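Local coordinates for histidine-containing phosphotransfer protein 2 (Oryza sativa, PDB 1YVI) that relays phosphoryl groups between cytokinin sensor histidine kinases and response regulators in a multistep His-to-Asp phosphorelay, at residues D8-L13 with L135-Q140; K95-Q100 with A118-D123. All blocks are in the same frame, centred on the assembly; numbering follows the deposited sequence.

Contact 1: D8-L13 with L135-Q140; sequences DQLTAL and LQLEQQ
Leu137, on the C-terminal part of helix 110-142, reaches over the backbone of Leu10 where the N-terminal helix 2-19 packs antiparallel against it. The helix segments cross at -153° with 9.9 Å between their axes. Leu137 CD1 lies 3.8 Å from Leu10 N and equally near Leu10 CA, so the methyl rests against main chain as well as side chains. With CG anti to its own carbonyl carbon (chi1 -61°), Leu137 reaches from its helix toward Gln9, Leu10 and Leu13. One turn on, Leu13 CD2 meets the same methyl at 4.1 Å. Leu137 CD2 lies 3.9 Å from Gln9 OE1, the Leu137 and Gln9 side chains crossing at about a right angle. Leu6 adds to this apolar patch. Glutamine suits this exposed position, where its aliphatic CB also borders Leu137. On another side, Leu10 CD2 packs against Glu138 OE1 at 3.5 Å, the glutamate chain bending at chi2. Were Leu137 cut back to an alanine, both methyls would go, and Leu10 and Leu13 would probably lose their apolar partner, leaving a gap beside Gln9. No hydrogen bond links the segments; what holds them here is chiefly van der Waals contact, including methyls against the Gln9 and Glu138 oxygens.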
loop_
_atom_site.group_PDB
_atom_site.type_symbol
_atom_site.label_atom_id
_atom_site.label_comp_id
_atom_site.label_asym_id
_atom_site.label_seq_id
_atom_site.Cartn_x
_atom_site.Cartn_y
_atom_site.Cartn_z
ATOM N N ASP A 8 13.621 -2.878 19.394
ATOM C CA ASP A 8 13.727 -4.249 18.960
ATOM C C ASP A 8 12.420 -4.769 18.408
ATOM O O ASP A 8 12.431 -5.585 17.498
ATOM C CB ASP A 8 14.168 -5.168 20.105
ATOM C CG ASP A 8 15.655 -4.993 20.464
ATOM O OD1 ASP A 8 16.459 -4.436 19.650
ATOM O OD2 ASP A 8 16.003 -5.427 21.577
ATOM N N GLN A 9 11.319 -4.374 19.036
ATOM C CA GLN A 9 9.980 -4.643 18.494
ATOM C C GLN A 9 9.829 -4.085 17.066
ATOM O O GLN A 9 9.358 -4.767 16.171
ATOM C CB GLN A 9 8.923 -4.034 19.399
ATOM C CG GLN A 9 8.720 -4.844 20.657
ATOM C CD GLN A 9 7.876 -4.110 21.690
ATOM O OE1 GLN A 9 6.664 -3.974 21.523
ATOM N NE2 GLN A 9 8.520 -3.631 22.777
ATOM N N LEU A 10 10.215 -2.838 16.870
ATOM C CA LEU A 10 10.152 -2.242 15.547
ATOM C C LEU A 10 11.072 -2.928 14.541
ATOM O O LEU A 10 10.689 -3.128 13.391
ATOM C CB LEU A 10 10.442 -0.741 15.645
ATOM C CG LEU A 10 10.401 0.040 14.315
ATOM C CD1 LEU A 10 8.969 -0.071 13.670
ATOM C CD2 LEU A 10 10.845 1.521 14.475
ATOM N N THR A 11 12.295 -3.293 14.957
ATOM C CA THR A 11 13.236 -3.987 14.084
ATOM C C THR A 11 12.659 -5.335 13.650
ATOM O O THR A 11 12.729 -5.711 12.468
ATOM C CB THR A 11 14.580 -4.208 14.835
ATOM O OG1 THR A 11 15.148 -2.922 15.083
ATOM C CG2 THR A 11 15.568 -5.075 14.024
ATOM N N ALA A 12 12.092 -6.053 14.625
ATOM C CA ALA A 12 11.452 -7.321 14.367
ATOM C C ALA A 12 10.315 -7.171 13.352
ATOM O O ALA A 12 10.227 -7.926 12.378
ATOM C CB ALA A 12 10.937 -7.927 15.670
ATOM N N LEU A 13 9.430 -6.214 13.586
ATOM C CA LEU A 13 8.336 -5.955 12.611
ATOM C C LEU A 13 8.836 -5.641 11.203
ATOM O O LEU A 13 8.389 -6.277 10.240
ATOM C CB LEU A 13 7.436 -4.823 13.078
ATOM C CG LEU A 13 6.275 -4.429 12.150
ATOM C CD1 LEU A 13 5.264 -5.581 12.047
ATOM C CD2 LEU A 13 5.599 -3.233 12.749
ATOM N N LEU A 135 3.369 2.210 13.018
ATOM C CA LEU A 135 3.035 3.619 13.426
ATOM C C LEU A 135 2.906 3.783 14.940
ATOM O O LEU A 135 3.368 4.792 15.532
ATOM C CB LEU A 135 1.737 4.117 12.764
ATOM C CG LEU A 135 1.811 4.286 11.242
ATOM C CD1 LEU A 135 0.421 4.531 10.628
ATOM C CD2 LEU A 135 2.730 5.446 10.874
ATOM N N GLN A 136 2.219 2.822 15.545
ATOM C CA GLN A 136 2.039 2.770 16.982
ATOM C C GLN A 136 3.409 2.631 17.649
ATOM O O GLN A 136 3.734 3.404 18.572
ATOM C CB GLN A 136 1.104 1.607 17.302
ATOM C CG GLN A 136 0.607 1.409 18.732
ATOM C CD GLN A 136 -0.582 0.389 18.722
ATOM O OE1 GLN A 136 -0.869 -0.217 17.674
ATOM N NE2 GLN A 136 -1.267 0.210 19.871
ATOM N N LEU A 137 4.240 1.698 17.175
ATOM C CA LEU A 137 5.630 1.601 17.689
ATOM C C LEU A 137 6.453 2.866 17.471
ATOM O O LEU A 137 7.126 3.327 18.403
ATOM C CB LEU A 137 6.386 0.373 17.106
ATOM C CG LEU A 137 5.759 -1.000 17.429
ATOM C CD1 LEU A 137 6.461 -2.148 16.629
ATOM C CD2 LEU A 137 5.863 -1.240 18.910
ATOM N N GLU A 138 6.427 3.423 16.256
ATOM C CA GLU A 138 7.134 4.670 15.958
ATOM C C GLU A 138 6.668 5.779 16.936
ATOM O O GLU A 138 7.509 6.467 17.550
ATOM C CB GLU A 138 6.989 5.095 14.476
ATOM C CG GLU A 138 7.724 4.198 13.457
ATOM C CD GLU A 138 9.117 4.688 13.043
ATOM O OE1 GLU A 138 10.004 4.847 13.934
ATOM O OE2 GLU A 138 9.324 4.900 11.810
ATOM N N GLN A 139 5.354 5.917 17.124
ATOM C CA GLN A 139 4.792 6.898 18.085
ATOM C C GLN A 139 5.428 6.786 19.475
ATOM O O GLN A 139 5.887 7.781 20.043
ATOM C CB GLN A 139 3.262 6.791 18.198
ATOM C CG GLN A 139 2.507 7.567 17.139
ATOM C CD GLN A 139 1.048 7.112 16.943
ATOM O OE1 GLN A 139 0.419 6.547 17.853
ATOM N NE2 GLN A 139 0.504 7.365 15.744
ATOM N N GLN A 140 5.488 5.577 20.002
ATOM C CA GLN A 140 6.079 5.356 21.322
ATOM C C GLN A 140 7.594 5.667 21.344
ATOM O O GLN A 140 8.127 6.210 22.320
ATOM C CB GLN A 140 5.793 3.927 21.809
ATOM C CG GLN A 140 4.318 3.566 21.821
ATOM C CD GLN A 140 4.094 2.099 22.184
ATOM O OE1 GLN A 140 4.312 1.683 23.321
ATOM N NE2 GLN A 140 3.677 1.310 21.216
#

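Contact 2: K95-Q100 with A118-D123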
loop_
_atom_site.group_PDB
_atom_site.type_symbol
_atom_site.label_atom_id
_atom_site.label_comp_id
_atom_site.label_asym_id
_atom_site.label_seq_id
_atom_site.Cartn_x
_atom_site.Cartn_y
_atom_site.Cartn_z
ATOM N N LYS A 95 1.455 -3.279 -5.887
ATOM C CA LYS A 95 1.941 -2.874 -7.208
ATOM C C LYS A 95 1.749 -3.999 -8.248
ATOM O O LYS A 95 1.271 -3.736 -9.357
ATOM C CB LYS A 95 3.441 -2.427 -7.111
ATOM C CG LYS A 95 4.015 -2.072 -8.451
ATOM C CD LYS A 95 5.525 -1.902 -8.415
ATOM C CE LYS A 95 6.213 -3.253 -8.282
ATOM N NZ LYS A 95 7.642 -3.083 -7.861
ATOM N N PHE A 96 2.162 -5.230 -7.944
ATOM C CA PHE A 96 2.050 -6.283 -8.955
ATOM C C PHE A 96 0.617 -6.620 -9.292
ATOM O O PHE A 96 0.319 -6.884 -10.456
ATOM C CB PHE A 96 2.826 -7.549 -8.596
ATOM C CG PHE A 96 4.279 -7.312 -8.430
ATOM C CD1 PHE A 96 4.950 -6.552 -9.341
ATOM C CD2 PHE A 96 4.955 -7.808 -7.337
ATOM C CE1 PHE A 96 6.309 -6.285 -9.176
ATOM C CE2 PHE A 96 6.301 -7.549 -7.188
ATOM C CZ PHE A 96 6.958 -6.791 -8.103
ATOM N N THR A 97 -0.264 -6.531 -8.303
ATOM C CA THR A 97 -1.723 -6.777 -8.546
ATOM C C THR A 97 -2.286 -5.714 -9.488
ATOM O O THR A 97 -3.013 -6.037 -10.438
ATOM C CB THR A 97 -2.436 -6.848 -7.216
ATOM O OG1 THR A 97 -1.883 -7.955 -6.467
ATOM C CG2 THR A 97 -3.939 -7.067 -7.429
ATOM N N CYS A 98 -1.905 -4.445 -9.268
ATOM C CA CYS A 98 -2.296 -3.333 -10.204
ATOM C C CYS A 98 -1.839 -3.556 -11.658
ATOM O O CYS A 98 -2.541 -3.211 -12.614
ATOM C CB CYS A 98 -1.734 -1.966 -9.705
ATOM S SG CYS A 98 -2.629 -1.473 -8.188
ATOM N N MET A 99 -0.631 -4.086 -11.808
ATOM C CA MET A 99 -0.080 -4.400 -13.113
ATOM C C MET A 99 -0.972 -5.359 -13.867
ATOM O O MET A 99 -1.302 -5.145 -15.049
ATOM C CB MET A 99 1.326 -4.959 -12.935
ATOM C CG MET A 99 2.317 -3.838 -12.647
ATOM S SD MET A 99 3.966 -4.353 -12.150
ATOM C CE MET A 99 4.600 -5.089 -13.645
ATOM N N GLN A 100 -1.410 -6.395 -13.175
ATOM C CA GLN A 100 -2.216 -7.455 -13.813
ATOM C C GLN A 100 -3.604 -6.874 -14.123
ATOM O O GLN A 100 -4.254 -7.186 -15.115
ATOM C CB GLN A 100 -2.348 -8.640 -12.819
ATOM C CG GLN A 100 -3.273 -9.772 -13.316
ATOM C CD GLN A 100 -2.797 -11.191 -12.937
ATOM O OE1 GLN A 100 -2.521 -11.504 -11.764
ATOM N NE2 GLN A 100 -2.724 -12.062 -13.941
ATOM N N ALA A 118 -10.741 -6.881 -5.415
ATOM C CA ALA A 118 -10.742 -7.649 -4.165
ATOM C C ALA A 118 -9.319 -8.098 -3.777
ATOM O O ALA A 118 -8.953 -8.058 -2.596
ATOM C CB ALA A 118 -11.699 -8.865 -4.276
ATOM N N VAL A 119 -8.508 -8.536 -4.756
ATOM C CA VAL A 119 -7.109 -8.899 -4.472
ATOM C C VAL A 119 -6.319 -7.628 -4.031
ATOM O O VAL A 119 -5.425 -7.691 -3.139
ATOM C CB VAL A 119 -6.416 -9.643 -5.713
ATOM C CG1 VAL A 119 -4.951 -10.003 -5.404
ATOM C CG2 VAL A 119 -7.272 -10.951 -6.181
ATOM N N VAL A 120 -6.597 -6.502 -4.684
ATOM C CA VAL A 120 -5.953 -5.240 -4.257
ATOM C C VAL A 120 -6.253 -5.002 -2.766
ATOM O O VAL A 120 -5.361 -4.675 -1.948
ATOM C CB VAL A 120 -6.361 -4.039 -5.109
ATOM C CG1 VAL A 120 -5.822 -2.662 -4.461
ATOM C CG2 VAL A 120 -5.834 -4.174 -6.566
ATOM N N ARG A 121 -7.497 -5.229 -2.375
ATOM C CA ARG A 121 -7.852 -4.998 -0.988
ATOM C C ARG A 121 -7.093 -5.987 -0.114
ATOM O O ARG A 121 -6.521 -5.592 0.913
ATOM C CB ARG A 121 -9.346 -5.203 -0.806
ATOM C CG ARG A 121 -10.161 -4.000 -1.180
ATOM C CD ARG A 121 -11.624 -4.184 -0.658
ATOM N NE ARG A 121 -12.424 -3.150 -1.284
ATOM C CZ ARG A 121 -13.118 -3.311 -2.424
ATOM N NH1 ARG A 121 -13.153 -4.492 -3.027
ATOM N NH2 ARG A 121 -13.814 -2.285 -2.918
ATOM N N ASN A 122 -7.041 -7.267 -0.536
ATOM C CA ASN A 122 -6.314 -8.307 0.275
ATOM C C ASN A 122 -4.872 -7.843 0.549
ATOM O O ASN A 122 -4.424 -7.828 1.706
ATOM C CB ASN A 122 -6.295 -9.649 -0.458
ATOM C CG ASN A 122 -7.698 -10.268 -0.557
ATOM O OD1 ASN A 122 -8.652 -9.760 0.047
ATOM N ND2 ASN A 122 -7.819 -11.345 -1.332
ATOM N N ASP A 123 -4.161 -7.463 -0.512
ATOM C CA ASP A 123 -2.743 -7.049 -0.386
ATOM C C ASP A 123 -2.600 -5.731 0.376
ATOM O O ASP A 123 -1.686 -5.580 1.168
ATOM C CB ASP A 123 -2.114 -6.898 -1.789
ATOM C CG ASP A 123 -1.873 -8.278 -2.487
ATOM O OD1 ASP A 123 -1.604 -9.314 -1.817
ATOM O OD2 ASP A 123 -1.922 -8.285 -3.708
#
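Thr97 meets Val119, Val120 and Asp123 in a mixed apolar and polar contact between neighbouring helices of the four-helix HPt bundle. Helices 92-106 and 110-142 follow one another in the chain as a helical hairpin, and the short segments run almost exactly antiparallel (172°), their axes 9.4 Å apart. Thr97 stands opposite Val120, and its two branches do different work. The methyl CG2 sits against both valines, 3.6 Å from Val120 CG2 and 3.7 Å from Val119 CG1. The hydroxyl lies across from the carboxylate, with OG1 2.8 Å from Asp123 OD2. With CG2 anti to the backbone N, the methyl is directed to the valines, and OG1 (chi1 -61°) stays beside that N, where the carbonyl of Lys93 is a second acceptor within reach of its one proton. A short branched residue with a methyl and a hydroxyl therefore fits this close approach. Deeper in, Cys98 SG makes a looser apolar contact with Val120 CG2 at 4.5 Å. Val120 continues inward onto Ile58 and Leu82, so a branched apolar residue suits its buried place, whereas Val119 lies at the more exposed side of the contact. Because the single hydroxyl proton has both Asp123 OD2 and Lys93 O near it, the polar half of the contact is not exclusive to the two segments, while the methyl packing depends on neither acceptor.

Overall arrangement
Helix 110-142 takes part in both contacts, presenting its C-terminal part to helix 2-19 in contact 1 and an earlier part to helix 92-106 in contact 2. The two contacts lie on opposite sides of the chain's centre, their centres about 26 Å apart and their nearest atoms about 13 Å. The centre of contact 1 is about 18 Å from the chain's centre, and it joins helices near the two ends of the chain; that of contact 2, about 9 Å away, belongs to the bundle, and its residues all fall within the span that contact 1 brackets. The predicted phosphohistidine, His80, is on helix 72-89, where Val79, next to it, and Lys83, about a turn further on, touch Cys98 of contact 2.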